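Local coordinates for flagellar protein FlgA (Thermotoga maritima, PDB 3FRN) that probably acts as a periplasmic chaperone in the assembly of the P ring of the flagellar basal body, at residues P39-L44 with S74-V79; V97-T102 with V133-L138; V146-N151 with R191-G196; D206-V211 with N236-E241. All coordinates share one frame; numbering follows the deposited sequence.

Contact 1: residues P39-L44 with S74-V79; sequences PGLEYL and SLKNAV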
loop_
_atom_site.group_PDB
_atom_site.type_symbol
_atom_site.label_atom_id
_atom_site.label_comp_id
_atom_site.label_asym_id
_atom_site.label_seq_id
_atom_site.Cartn_x
_atom_site.Cartn_y
_atom_site.Cartn_z
ATOM N N PRO A 39 7.147 25.004 -4.278
ATOM C CA PRO A 39 7.597 24.953 -2.908
ATOM C C PRO A 39 6.895 23.851 -2.110
ATOM O O PRO A 39 5.692 23.633 -2.272
ATOM C CB PRO A 39 7.207 26.337 -2.360
ATOM C CG PRO A 39 6.059 26.760 -3.237
ATOM C CD PRO A 39 6.418 26.247 -4.578
ATOM N N GLY A 40 7.660 23.173 -1.260
ATOM C CA GLY A 40 7.109 22.215 -0.301
ATOM C C GLY A 40 6.779 20.836 -0.839
ATOM O O GLY A 40 6.252 20.004 -0.103
ATOM N N LEU A 41 7.076 20.592 -2.117
ATOM C CA LEU A 41 6.804 19.307 -2.761
ATOM C C LEU A 41 8.075 18.479 -2.955
ATOM O O LEU A 41 9.172 19.028 -3.093
ATOM C CB LEU A 41 6.127 19.505 -4.119
ATOM C CG LEU A 41 4.761 20.191 -4.174
ATOM C CD1 LEU A 41 4.283 20.344 -5.609
ATOM C CD2 LEU A 41 3.731 19.431 -3.374
ATOM N N GLU A 42 7.906 17.156 -2.985
ATOM C CA GLU A 42 9.019 16.226 -3.148
ATOM C C GLU A 42 9.055 15.714 -4.571
ATOM O O GLU A 42 8.023 15.365 -5.125
ATOM C CB GLU A 42 8.846 15.040 -2.215
ATOM C CG GLU A 42 10.148 14.375 -1.812
ATOM C CD GLU A 42 10.764 14.971 -0.559
ATOM O OE1 GLU A 42 10.175 15.917 0.012
ATOM O OE2 GLU A 42 11.836 14.484 -0.137
ATOM N N TYR A 43 10.245 15.649 -5.153
ATOM C CA TYR A 43 10.399 15.231 -6.540
ATOM C C TYR A 43 11.225 13.959 -6.624
ATOM O O TYR A 43 12.115 13.727 -5.817
ATOM C CB TYR A 43 11.074 16.339 -7.371
ATOM C CG TYR A 43 10.176 17.525 -7.629
ATOM C CD1 TYR A 43 9.800 18.380 -6.595
ATOM C CD2 TYR A 43 9.710 17.787 -8.894
ATOM C CE1 TYR A 43 8.958 19.445 -6.821
ATOM C CE2 TYR A 43 8.861 18.864 -9.139
ATOM C CZ TYR A 43 8.491 19.680 -8.086
ATOM O OH TYR A 43 7.670 20.746 -8.310
ATOM N N LEU A 44 10.941 13.141 -7.627
ATOM C CA LEU A 44 11.736 11.954 -7.853
ATOM C C LEU A 44 12.119 11.950 -9.313
ATOM O O LEU A 44 11.259 11.771 -10.165
ATOM C CB LEU A 44 10.906 10.720 -7.530
ATOM C CG LEU A 44 11.552 9.490 -6.913
ATOM C CD1 LEU A 44 12.066 9.767 -5.506
ATOM C CD2 LEU A 44 10.526 8.382 -6.896
ATOM N N SER A 74 1.719 25.178 2.282
ATOM C CA SER A 74 0.314 25.398 1.989
ATOM C C SER A 74 -0.116 24.792 0.660
ATOM O O SER A 74 -1.193 24.208 0.556
ATOM C CB SER A 74 0.004 26.894 2.005
ATOM O OG SER A 74 0.794 27.565 1.041
ATOM N N LEU A 75 0.712 24.954 -0.362
ATOM C CA LEU A 75 0.417 24.361 -1.658
ATOM C C LEU A 75 0.378 22.825 -1.524
ATOM O O LEU A 75 -0.601 22.187 -1.918
ATOM C CB LEU A 75 1.453 24.794 -2.698
ATOM C CG LEU A 75 1.426 23.985 -3.999
ATOM C CD1 LEU A 75 0.117 24.220 -4.741
ATOM C CD2 LEU A 75 2.616 24.328 -4.875
ATOM N N LYS A 76 1.450 22.259 -0.977
ATOM C CA LYS A 76 1.556 20.836 -0.649
ATOM C C LYS A 76 0.309 20.308 0.052
ATOM O O LYS A 76 -0.291 19.335 -0.400
ATOM C CB LYS A 76 2.762 20.607 0.268
ATOM C CG LYS A 76 2.969 19.157 0.644
ATOM C CD LYS A 76 3.227 19.011 2.129
ATOM C CE LYS A 76 3.265 17.553 2.520
ATOM N NZ LYS A 76 3.947 17.402 3.827
ATOM N N ASN A 77 -0.063 20.956 1.157
ATOM C CA ASN A 77 -1.259 20.603 1.913
ATOM C C ASN A 77 -2.495 20.578 1.024
ATOM O O ASN A 77 -3.267 19.624 1.059
ATOM C CB ASN A 77 -1.488 21.577 3.076
ATOM C CG ASN A 77 -0.617 21.282 4.295
ATOM O OD1 ASN A 77 -0.894 21.772 5.386
ATOM N ND2 ASN A 77 0.430 20.489 4.116
ATOM N N ALA A 78 -2.670 21.619 0.215
ATOM C CA ALA A 78 -3.858 21.737 -0.627
ATOM C C ALA A 78 -3.848 20.707 -1.759
ATOM O O ALA A 78 -4.897 20.204 -2.171
ATOM C CB ALA A 78 -3.989 23.153 -1.171
ATOM N N VAL A 79 -2.654 20.390 -2.238
ATOM C CA VAL A 79 -2.461 19.329 -3.222
ATOM C C VAL A 79 -2.752 17.952 -2.594
ATOM O O VAL A 79 -3.572 17.200 -3.122
ATOM C CB VAL A 79 -1.061 19.422 -3.897
ATOM C CG1 VAL A 79 -0.684 18.127 -4.641
ATOM C CG2 VAL A 79 -1.027 20.610 -4.849
HETATM O O HOH W 1 3.911 23.635 -0.450
#

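Contact 2: residues V97-T102 with V133-L138; sequences VKTFGT and VTLNML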
loop_
_atom_site.group_PDB
_atom_site.type_symbol
_atom_site.label_atom_id
_atom_site.label_comp_id
_atom_site.label_asym_id
_atom_site.label_seq_id
_atom_site.Cartn_x
_atom_site.Cartn_y
_atom_site.Cartn_z
ATOM N N VAL A 97 6.949 13.075 -10.531
ATOM C CA VAL A 97 7.880 12.343 -11.397
ATOM C C VAL A 97 7.937 12.914 -12.814
ATOM O O VAL A 97 8.799 12.539 -13.609
ATOM C CB VAL A 97 7.570 10.810 -11.465
ATOM C CG1 VAL A 97 8.005 10.081 -10.177
ATOM C CG2 VAL A 97 6.106 10.547 -11.813
ATOM N N LYS A 98 7.002 13.808 -13.118
ATOM C CA LYS A 98 6.970 14.540 -14.370
ATOM C C LYS A 98 6.239 15.847 -14.066
ATOM O O LYS A 98 5.292 15.853 -13.291
ATOM C CB LYS A 98 6.209 13.730 -15.425
ATOM C CG LYS A 98 6.954 13.506 -16.746
ATOM C CD LYS A 98 6.124 12.723 -17.771
ATOM C CE LYS A 98 6.040 11.211 -17.485
ATOM N NZ LYS A 98 4.984 10.819 -16.491
ATOM N N THR A 99 6.697 16.959 -14.638
ATOM C CA THR A 99 5.897 18.190 -14.664
ATOM C C THR A 99 5.722 18.719 -16.085
ATOM O O THR A 99 6.599 18.544 -16.919
ATOM C CB THR A 99 6.536 19.305 -13.842
ATOM O OG1 THR A 99 7.769 19.689 -14.448
ATOM C CG2 THR A 99 6.801 18.838 -12.431
ATOM N N PHE A 100 4.591 19.375 -16.343
ATOM C CA PHE A 100 4.359 20.100 -17.587
ATOM C C PHE A 100 3.875 21.511 -17.284
ATOM O O PHE A 100 3.207 21.740 -16.279
ATOM C CB PHE A 100 3.314 19.387 -18.445
ATOM C CG PHE A 100 3.491 17.903 -18.499
ATOM C CD1 PHE A 100 2.763 17.075 -17.650
ATOM C CD2 PHE A 100 4.395 17.332 -19.386
ATOM C CE1 PHE A 100 2.927 15.700 -17.694
ATOM C CE2 PHE A 100 4.566 15.956 -19.436
ATOM C CZ PHE A 100 3.826 15.138 -18.592
ATOM N N GLY A 101 4.207 22.450 -18.166
ATOM C CA GLY A 101 3.793 23.847 -18.015
ATOM C C GLY A 101 4.942 24.833 -17.912
ATOM O O GLY A 101 6.036 24.590 -18.427
ATOM N N THR A 102 4.688 25.952 -17.241
ATOM C CA THR A 102 5.725 26.941 -16.958
ATOM C C THR A 102 5.831 27.199 -15.461
ATOM O O THR A 102 4.892 26.930 -14.711
ATOM C CB THR A 102 5.482 28.272 -17.715
ATOM O OG1 THR A 102 4.079 28.445 -17.969
ATOM C CG2 THR A 102 6.212 28.256 -19.045
ATOM N N VAL A 133 0.490 24.581 -14.160
ATOM C CA VAL A 133 1.410 23.453 -13.944
ATOM C C VAL A 133 0.659 22.119 -13.773
ATOM O O VAL A 133 -0.253 22.020 -12.958
ATOM C CB VAL A 133 2.334 23.681 -12.719
ATOM C CG1 VAL A 133 3.395 22.592 -12.614
ATOM C CG2 VAL A 133 2.995 25.040 -12.784
ATOM N N THR A 134 1.033 21.106 -14.559
ATOM C CA THR A 134 0.607 19.718 -14.304
ATOM C C THR A 134 1.757 18.915 -13.642
ATOM O O THR A 134 2.883 18.866 -14.158
ATOM C CB THR A 134 0.094 19.027 -15.584
ATOM O OG1 THR A 134 -0.668 19.964 -16.356
ATOM C CG2 THR A 134 -0.801 17.794 -15.264
ATOM N N LEU A 135 1.484 18.332 -12.478
ATOM C CA LEU A 135 2.449 17.454 -11.820
ATOM C C LEU A 135 1.905 16.047 -11.898
ATOM O O LEU A 135 0.779 15.795 -11.453
ATOM C CB LEU A 135 2.607 17.787 -10.340
ATOM C CG LEU A 135 2.636 19.215 -9.810
ATOM C CD1 LEU A 135 2.325 19.162 -8.331
ATOM C CD2 LEU A 135 3.991 19.831 -10.036
ATOM N N ASN A 136 2.695 15.136 -12.464
ATOM C CA ASN A 136 2.365 13.718 -12.409
ATOM C C ASN A 136 3.000 13.176 -11.141
ATOM O O ASN A 136 4.220 13.269 -10.945
ATOM C CB ASN A 136 2.819 12.975 -13.670
ATOM C CG ASN A 136 1.967 13.314 -14.887
ATOM O OD1 ASN A 136 1.947 12.574 -15.869
ATOM N ND2 ASN A 136 1.256 14.433 -14.824
ATOM N N MET A 137 2.152 12.680 -10.245
ATOM C CA MET A 137 2.599 12.309 -8.913
ATOM C C MET A 137 2.413 10.807 -8.645
ATOM O O MET A 137 1.325 10.258 -8.828
ATOM C CB MET A 137 1.923 13.201 -7.849
ATOM C CG MET A 137 2.330 14.716 -7.954
ATOM S SD MET A 137 1.904 15.786 -6.556
ATOM C CE MET A 137 3.159 15.364 -5.374
ATOM N N LEU A 138 3.503 10.151 -8.253
ATOM C CA LEU A 138 3.482 8.746 -7.872
ATOM C C LEU A 138 3.172 8.638 -6.385
ATOM O O LEU A 138 3.823 9.276 -5.550
ATOM C CB LEU A 138 4.819 8.074 -8.200
ATOM C CG LEU A 138 5.052 6.582 -7.924
ATOM C CD1 LEU A 138 4.311 5.664 -8.890
ATOM C CD2 LEU A 138 6.535 6.309 -7.997
#

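Contact 3: residues V146-N151 with R191-G196; sequences VVLKRN and RYLKEG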
loop_
_atom_site.group_PDB
_atom_site.type_symbol
_atom_site.label_atom_id
_atom_site.label_comp_id
_atom_site.label_asym_id
_atom_site.label_seq_id
_atom_site.Cartn_x
_atom_site.Cartn_y
_atom_site.Cartn_z
ATOM N N VAL A 146 3.269 -8.140 7.305
ATOM C CA VAL A 146 3.565 -9.495 7.744
ATOM C C VAL A 146 3.927 -10.378 6.548
ATOM O O VAL A 146 3.137 -10.539 5.618
ATOM C CB VAL A 146 2.371 -10.085 8.543
ATOM C CG1 VAL A 146 2.506 -11.584 8.709
ATOM C CG2 VAL A 146 2.262 -9.410 9.903
ATOM N N VAL A 147 5.133 -10.939 6.583
ATOM C CA VAL A 147 5.660 -11.749 5.486
ATOM C C VAL A 147 6.044 -13.133 6.017
ATOM O O VAL A 147 6.539 -13.254 7.138
ATOM C CB VAL A 147 6.879 -11.042 4.811
ATOM C CG1 VAL A 147 7.643 -11.978 3.877
ATOM C CG2 VAL A 147 6.427 -9.799 4.052
ATOM N N LEU A 148 5.804 -14.170 5.218
ATOM C CA LEU A 148 6.119 -15.551 5.609
ATOM C C LEU A 148 7.610 -15.871 5.755
ATOM O O LEU A 148 8.415 -15.574 4.865
ATOM C CB LEU A 148 5.465 -16.541 4.641
ATOM C CG LEU A 148 3.953 -16.738 4.815
ATOM C CD1 LEU A 148 3.458 -17.801 3.863
ATOM C CD2 LEU A 148 3.597 -17.116 6.248
ATOM N N LYS A 149 7.961 -16.477 6.892
ATOM C CA LYS A 149 9.306 -17.025 7.126
ATOM C C LYS A 149 9.465 -18.407 6.503
ATOM O O LYS A 149 10.572 -18.808 6.166
ATOM C CB LYS A 149 9.607 -17.152 8.626
ATOM C CG LYS A 149 10.017 -15.869 9.317
ATOM C CD LYS A 149 9.723 -15.945 10.807
ATOM C CE LYS A 149 10.910 -16.370 11.622
ATOM N NZ LYS A 149 10.571 -16.300 13.071
ATOM N N ARG A 150 8.359 -19.136 6.369
ATOM C CA ARG A 150 8.407 -20.512 5.881
ATOM C C ARG A 150 7.150 -20.894 5.105
ATOM O O ARG A 150 6.133 -20.205 5.186
ATOM C CB ARG A 150 8.631 -21.477 7.052
ATOM C CG ARG A 150 7.579 -21.374 8.143
ATOM C CD ARG A 150 8.085 -21.899 9.489
ATOM N NE ARG A 150 8.555 -23.287 9.453
ATOM C CZ ARG A 150 7.770 -24.364 9.397
ATOM N NH1 ARG A 150 6.442 -24.243 9.342
ATOM N NH2 ARG A 150 8.319 -25.576 9.384
ATOM N N ASN A 151 7.235 -21.991 4.353
ATOM C CA ASN A 151 6.100 -22.505 3.584
ATOM C C ASN A 151 4.992 -23.017 4.485
ATOM O O ASN A 151 5.253 -23.636 5.517
ATOM C CB ASN A 151 6.539 -23.623 2.638
ATOM C CG ASN A 151 7.603 -23.177 1.656
ATOM O OD1 ASN A 151 7.972 -22.002 1.609
ATOM N ND2 ASN A 151 8.106 -24.118 0.867
ATOM N N ARG A 191 -4.624 -21.509 1.816
ATOM C CA ARG A 191 -3.785 -21.996 0.718
ATOM C C ARG A 191 -2.367 -22.449 1.073
ATOM O O ARG A 191 -1.861 -22.213 2.181
ATOM C CB ARG A 191 -3.746 -20.998 -0.456
ATOM C CG ARG A 191 -3.860 -19.536 -0.098
ATOM C CD ARG A 191 -4.192 -18.724 -1.341
ATOM N NE ARG A 191 -5.392 -19.234 -2.003
ATOM C CZ ARG A 191 -6.626 -18.790 -1.776
ATOM N NH1 ARG A 191 -6.843 -17.810 -0.906
ATOM N NH2 ARG A 191 -7.650 -19.326 -2.426
ATOM N N TYR A 192 -1.749 -23.124 0.108
ATOM C CA TYR A 192 -0.331 -23.397 0.157
ATOM C C TYR A 192 0.428 -22.161 -0.319
ATOM O O TYR A 192 0.345 -21.766 -1.487
ATOM C CB TYR A 192 0.018 -24.620 -0.695
ATOM C CG TYR A 192 1.506 -24.854 -0.841
ATOM C CD1 TYR A 192 2.180 -24.469 -1.997
ATOM C CD2 TYR A 192 2.239 -25.456 0.178
ATOM C CE1 TYR A 192 3.544 -24.681 -2.138
ATOM C CE2 TYR A 192 3.604 -25.669 0.051
ATOM C CZ TYR A 192 4.249 -25.280 -1.110
ATOM O OH TYR A 192 5.601 -25.493 -1.247
ATOM N N LEU A 193 1.168 -21.555 0.599
ATOM C CA LEU A 193 1.949 -20.365 0.305
ATOM C C LEU A 193 3.424 -20.668 0.531
ATOM O O LEU A 193 3.771 -21.492 1.377
ATOM C CB LEU A 193 1.490 -19.208 1.205
ATOM C CG LEU A 193 0.351 -18.259 0.811
ATOM C CD1 LEU A 193 -0.298 -18.603 -0.525
ATOM C CD2 LEU A 193 -0.693 -18.170 1.923
ATOM N N LYS A 194 4.289 -20.022 -0.246
ATOM C CA LYS A 194 5.724 -20.212 -0.111
ATOM C C LYS A 194 6.297 -19.075 0.721
ATOM O O LYS A 194 5.688 -18.020 0.827
ATOM C CB LYS A 194 6.396 -20.257 -1.491
ATOM C CG LYS A 194 6.042 -21.476 -2.354
ATOM C CD LYS A 194 7.038 -22.613 -2.179
ATOM C CE LYS A 194 8.180 -22.538 -3.185
ATOM N NZ LYS A 194 9.007 -23.788 -3.196
ATOM N N GLU A 195 7.467 -19.298 1.310
ATOM C CA GLU A 195 8.198 -18.263 2.043
ATOM C C GLU A 195 8.353 -16.996 1.186
ATOM O O GLU A 195 8.508 -17.076 -0.034
ATOM C CB GLU A 195 9.572 -18.816 2.460
ATOM C CG GLU A 195 10.532 -17.803 3.081
ATOM C CD GLU A 195 11.989 -18.257 3.052
ATOM O OE1 GLU A 195 12.856 -17.463 3.473
ATOM O OE2 GLU A 195 12.271 -19.395 2.608
ATOM N N GLY A 196 8.286 -15.830 1.823
ATOM C CA GLY A 196 8.421 -14.557 1.114
ATOM C C GLY A 196 7.087 -13.941 0.727
ATOM O O GLY A 196 7.021 -12.776 0.335
#

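Contact 4: residues D206-V211 with N236-E241; sequences DPPDVV and NGYLGE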
loop_
_atom_site.group_PDB
_atom_site.type_symbol
_atom_site.label_atom_id
_atom_site.label_comp_id
_atom_site.label_asym_id
_atom_site.label_seq_id
_atom_site.Cartn_x
_atom_site.Cartn_y
_atom_site.Cartn_z
ATOM N N ASP A 206 -10.535 -17.047 9.805
ATOM C CA ASP A 206 -10.583 -17.143 11.251
ATOM C C ASP A 206 -10.752 -18.594 11.706
ATOM O O ASP A 206 -11.292 -19.418 10.962
ATOM C CB ASP A 206 -11.713 -16.263 11.781
ATOM C CG ASP A 206 -11.384 -14.780 11.702
ATOM O OD1 ASP A 206 -11.071 -14.186 12.757
ATOM O OD2 ASP A 206 -11.427 -14.207 10.589
ATOM N N PRO A 207 -10.257 -18.925 12.914
ATOM C CA PRO A 207 -10.535 -20.241 13.503
ATOM C C PRO A 207 -12.031 -20.433 13.775
ATOM O O PRO A 207 -12.722 -19.462 14.101
ATOM C CB PRO A 207 -9.747 -20.211 14.818
ATOM C CG PRO A 207 -9.558 -18.759 15.123
ATOM C CD PRO A 207 -9.399 -18.105 13.787
ATOM N N PRO A 208 -12.540 -21.667 13.607
ATOM C CA PRO A 208 -13.972 -21.955 13.801
ATOM C C PRO A 208 -14.359 -21.893 15.265
ATOM O O PRO A 208 -13.522 -22.145 16.124
ATOM C CB PRO A 208 -14.128 -23.385 13.270
ATOM C CG PRO A 208 -12.876 -23.676 12.509
ATOM C CD PRO A 208 -11.806 -22.868 13.181
ATOM N N ASP A 209 -15.613 -21.551 15.550
ATOM C CA ASP A 209 -16.047 -21.401 16.942
ATOM C C ASP A 209 -16.261 -22.757 17.620
ATOM O O ASP A 209 -16.178 -22.872 18.840
ATOM C CB ASP A 209 -17.300 -20.531 17.013
ATOM C CG ASP A 209 -17.132 -19.207 16.280
ATOM O OD1 ASP A 209 -15.991 -18.719 16.176
ATOM O OD2 ASP A 209 -18.140 -18.650 15.806
ATOM N N VAL A 210 -16.562 -23.772 16.813
ATOM C CA VAL A 210 -16.512 -25.174 17.237
ATOM C C VAL A 210 -15.765 -26.014 16.197
ATOM O O VAL A 210 -15.809 -25.735 15.002
ATOM C CB VAL A 210 -17.918 -25.811 17.491
ATOM C CG1 VAL A 210 -18.669 -25.099 18.614
ATOM C CG2 VAL A 210 -18.741 -25.857 16.217
ATOM N N VAL A 211 -15.067 -27.040 16.661
ATOM C CA VAL A 211 -14.374 -27.931 15.744
ATOM C C VAL A 211 -15.061 -29.290 15.695
ATOM O O VAL A 211 -15.787 -29.665 16.620
ATOM C CB VAL A 211 -12.870 -28.082 16.091
ATOM C CG1 VAL A 211 -12.162 -26.738 15.996
ATOM C CG2 VAL A 211 -12.680 -28.691 17.477
ATOM N N ASN A 236 -16.788 -28.739 11.595
ATOM C CA ASN A 236 -16.315 -27.462 12.118
ATOM C C ASN A 236 -17.405 -26.417 11.902
ATOM O O ASN A 236 -18.216 -26.555 10.994
ATOM C CB ASN A 236 -15.012 -27.059 11.434
ATOM C CG ASN A 236 -13.855 -27.966 11.816
ATOM O OD1 ASN A 236 -13.012 -27.599 12.635
ATOM N ND2 ASN A 236 -13.817 -29.165 11.237
ATOM N N GLY A 237 -17.462 -25.390 12.748
ATOM C CA GLY A 237 -18.555 -24.418 12.643
ATOM C C GLY A 237 -18.317 -23.059 13.268
ATOM O O GLY A 237 -17.529 -22.907 14.207
ATOM N N TYR A 238 -19.010 -22.058 12.739
ATOM C CA TYR A 238 -18.906 -20.694 13.261
ATOM C C TYR A 238 -20.228 -20.371 13.949
ATOM O O TYR A 238 -21.185 -21.122 13.789
ATOM C CB TYR A 238 -18.608 -19.695 12.118
ATOM C CG TYR A 238 -17.247 -19.894 11.450
ATOM C CD1 TYR A 238 -16.098 -19.328 11.989
ATOM C CD2 TYR A 238 -17.116 -20.652 10.293
ATOM C CE1 TYR A 238 -14.859 -19.508 11.408
ATOM C CE2 TYR A 238 -15.876 -20.842 9.700
ATOM C CZ TYR A 238 -14.756 -20.260 10.260
ATOM O OH TYR A 238 -13.526 -20.432 9.679
ATOM N N LEU A 239 -20.289 -19.314 14.722
ATOM C CA LEU A 239 -21.524 -18.801 15.264
ATOM C C LEU A 239 -22.608 -18.678 14.256
ATOM O O LEU A 239 -22.372 -18.173 13.229
ATOM C CB LEU A 239 -21.251 -17.416 15.766
ATOM C CG LEU A 239 -21.417 -17.287 17.255
ATOM C CD1 LEU A 239 -22.922 -17.321 17.529
ATOM C CD2 LEU A 239 -20.638 -18.398 17.986
ATOM N N GLY A 240 -23.814 -19.095 14.572
ATOM C CA GLY A 240 -24.947 -18.917 13.674
ATOM C C GLY A 240 -25.069 -20.023 12.672
ATOM O O GLY A 240 -26.112 -20.153 12.012
ATOM N N GLU A 241 -24.014 -20.824 12.528
ATOM C CA GLU A 241 -24.110 -21.934 11.598
ATOM C C GLU A 241 -24.797 -23.094 12.267
ATOM O O GLU A 241 -24.708 -23.256 13.491
ATOM C CB GLU A 241 -22.748 -22.346 11.033
ATOM C CG GLU A 241 -22.131 -21.241 10.166
ATOM C CD GLU A 241 -20.805 -21.630 9.557
ATOM O OE1 GLU A 241 -20.104 -22.483 10.149
ATOM O OE2 GLU A 241 -20.468 -21.069 8.489
#

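Contact 1: residues P39-L44 with S74-V79
Leu41 and Lys76 touch through carbon atoms. CD2 of Leu41 lies 3.8 Å from CA of Lys76 and 3.9 Å from its CB. The two side chains slide past each other in opposite directions. CG of Lys76 is anti to its backbone N (chi1 -179°). This sets the start of the side chain beside Gly40, whose O is 3.5 Å from Lys76 CG. The side chain bends at chi2, and its ammonium end leads away from 39-44. Lys76 also makes a cation-pi contact with Phe80, one turn further along the helix.

Leu75 makes the remaining apolar contacts. Its CD2 is 4.3 Å from CD of Pro39 and 4.4 Å from CD1 of Leu41. These are loose, and no direct hydrogen bond joins the segments. A water makes the polar link instead. It donates to Pro39 O and accepts from Lys76 N at 2.9 Å. Lys76 N is in the first turn of helix 74-87, where N-H groups lack a carbonyl of their own helix.

Gly40 has a positive phi (80°), which favours glycine. Strand 42-45 follows, while Gly40 and Leu41 already bond to Val69 through the backbone. Leu41 reaches Leu135 of strand 132-148, and Leu75 reaches Leu126 of strand 121-127. A helix against an antiparallel sheet is consistent with the HotDog-like assignment here. Residues 39-41 and the first turn of helix 74-87 thus meet over the five-stranded sheet, which both touch.

Contact 2: residues V97-T102 with V133-L138
Lys98 to Gly101 pair with Val133 to Asn136 as antiparallel neighbours in the five-stranded sheet. Four backbone hydrogen bonds join the two segments. Phe100 and Thr134 exchange two, each 2.8 Å between N of one residue and O of the other. Asn136 N donates to Lys98 O, also at 2.8 Å. Asn136 O accepts from Val97 N at 2.8 Å, with the donor almost in line with the carbonyl bond. Val97 and Lys98 therefore both face Asn136, which is a classic beta bulge.

The sheet belongs to the part of the chain assigned to the HotDog-like family, and helix 74-87 precedes strand 93-101. Strand 121-127 lies along the far edge of 133-138, where Val133, Leu135 and Met137 bond to it through the backbone.

Lys98, Phe100, Thr134 and Asn136 share one face. The Phe100 ring meets its neighbours with its edge. Its CD1 is 3.9 Å from Thr134 CB, and its CE1 is 3.6 Å from Asn136 ND2. The ring and the Asn136 amide are turned 72° apart, so they do not stack. With a chi1 of -43°, Phe100 keeps its ring beside its own backbone N and within reach of Asn136. Lys98 bends at chi3 and chi4 and brings NZ to 3.6 Å from Asn136 OD1, too far to count as a hydrogen bond.

Thr99 and Leu135 lie on the other face. Thr99 CG2 meets Leu135 CD2 at 3.8 Å, while Thr99 OG1 bonds to Ile36 N.

Contact 3: residues V146-N151 with R191-G196
The amide of Asn151 stands beside the Tyr192 ring, with the two planes 77° apart. Asn151 CB approaches the ring obliquely. ND2 of Asn151 lies 3.6 Å from Tyr192 OH, without a hydrogen bond. Asn151 OD1 accepts from Glu195 N at 2.8 Å, with the donor tilted 23° from the carbonyl plane. Lys194 runs alongside in the same direction, its CD 3.6 Å from Asn151 ND2. The amide reaches Lys194 and Glu195 because chi1 of Asn151 (-59°) turns it away from its own carbonyl carbon.

A second hydrogen bond joins the backbones, from Gly196 N to Leu148 O at 3.1 Å. The two bonds use adjacent N-H groups, of Glu195 and Gly196. The Glu195 side chain is extended, and its CG comes to 3.2 Å from Lys149 O. Its contacts to the opposite segment are with backbone carbonyls and with Arg150 and Asn151. Leu148 CD1 packs on Leu193 CB at 3.6 Å, the two side chains crossing at about a right angle. Leu148 also touches Val163 and Leu199.

The contact ties the end of strand 132-148 to the irregular loop 191-196. Both segments belong to the SAF domain, a family with the beta-clip fold. A loop bonded to a strand end, as here, is consistent with that fold.

Contact 4: residues D206-V211 with N236-E241
A classic beta bulge joins the two loops: Asp209 and Val210 both face Gly237. Val210 and Gly237 form a single antiparallel bridge. Val210 N donates to Gly237 O at 2.9 Å, and Gly237 N donates back to Val210 O at 2.8 Å. Asp209 N also points to Gly237 O, but that bond is weak, with an N-H...O angle of only 120°.

Tyr238 extends along 206-209. Its OH donates to Asp206 O at 2.8 Å, and that oxygen lies at the edge of the ring, in its plane. Pro208 CB lies over one face of the ring, and Pro208 CA is 3.5 Å from Tyr238 CE1. A chi1 of -65° at Tyr238 directs the phenol over Pro208 toward Asp206 O. Pro208 and Asn236 lie side by side, pointing the same way. Asn236 OD1 rests 3.5 Å from Val211 CB.

A type II turn runs from Tyr238 to Glu241. Leu239 N, at its second position, donates to Asp209 OD2; the modelled separation is unusually short, so its exact length is doubtful. Tyr238 N donates to Glu241 OE1 at 2.8 Å, coming from above the carboxylate plane. Val210 also packs on Val258 and Pro262.

The Glu241 carboxylate thus accepts a backbone N-H at the start of the turn, and Asp209 appears to add a second acceptor. Gly237 O and Val210 O serve the bridge, and the tyrosine hydroxyl satisfies the carbonyl of Asp206. The contact is held by backbone bonds as well as by the packing of Tyr238 on Pro208.

From the N terminus the four contacts follow in series, and none nests in or crosses another. Contact 1 closes a loop of 29 residues that includes helix 47-53 and strands 58-60 and 65-69. Contact 2 closes 30 residues with strands 111-118 and 121-127. The two touch: Tyr43 packs on Thr99, and Val79 CG1 lies 4.0 Å from Met137 SD. Strand 132-148 then runs on from contact 2 to contact 3, whose centre is about 39 Å from that of contact 2. Contact 3 closes 39 residues within the SAF domain. Contact 4 closes 24 residues that hold the first two strands of the C-terminal sheet. Its centre lies about 25 Å from that of contact 3.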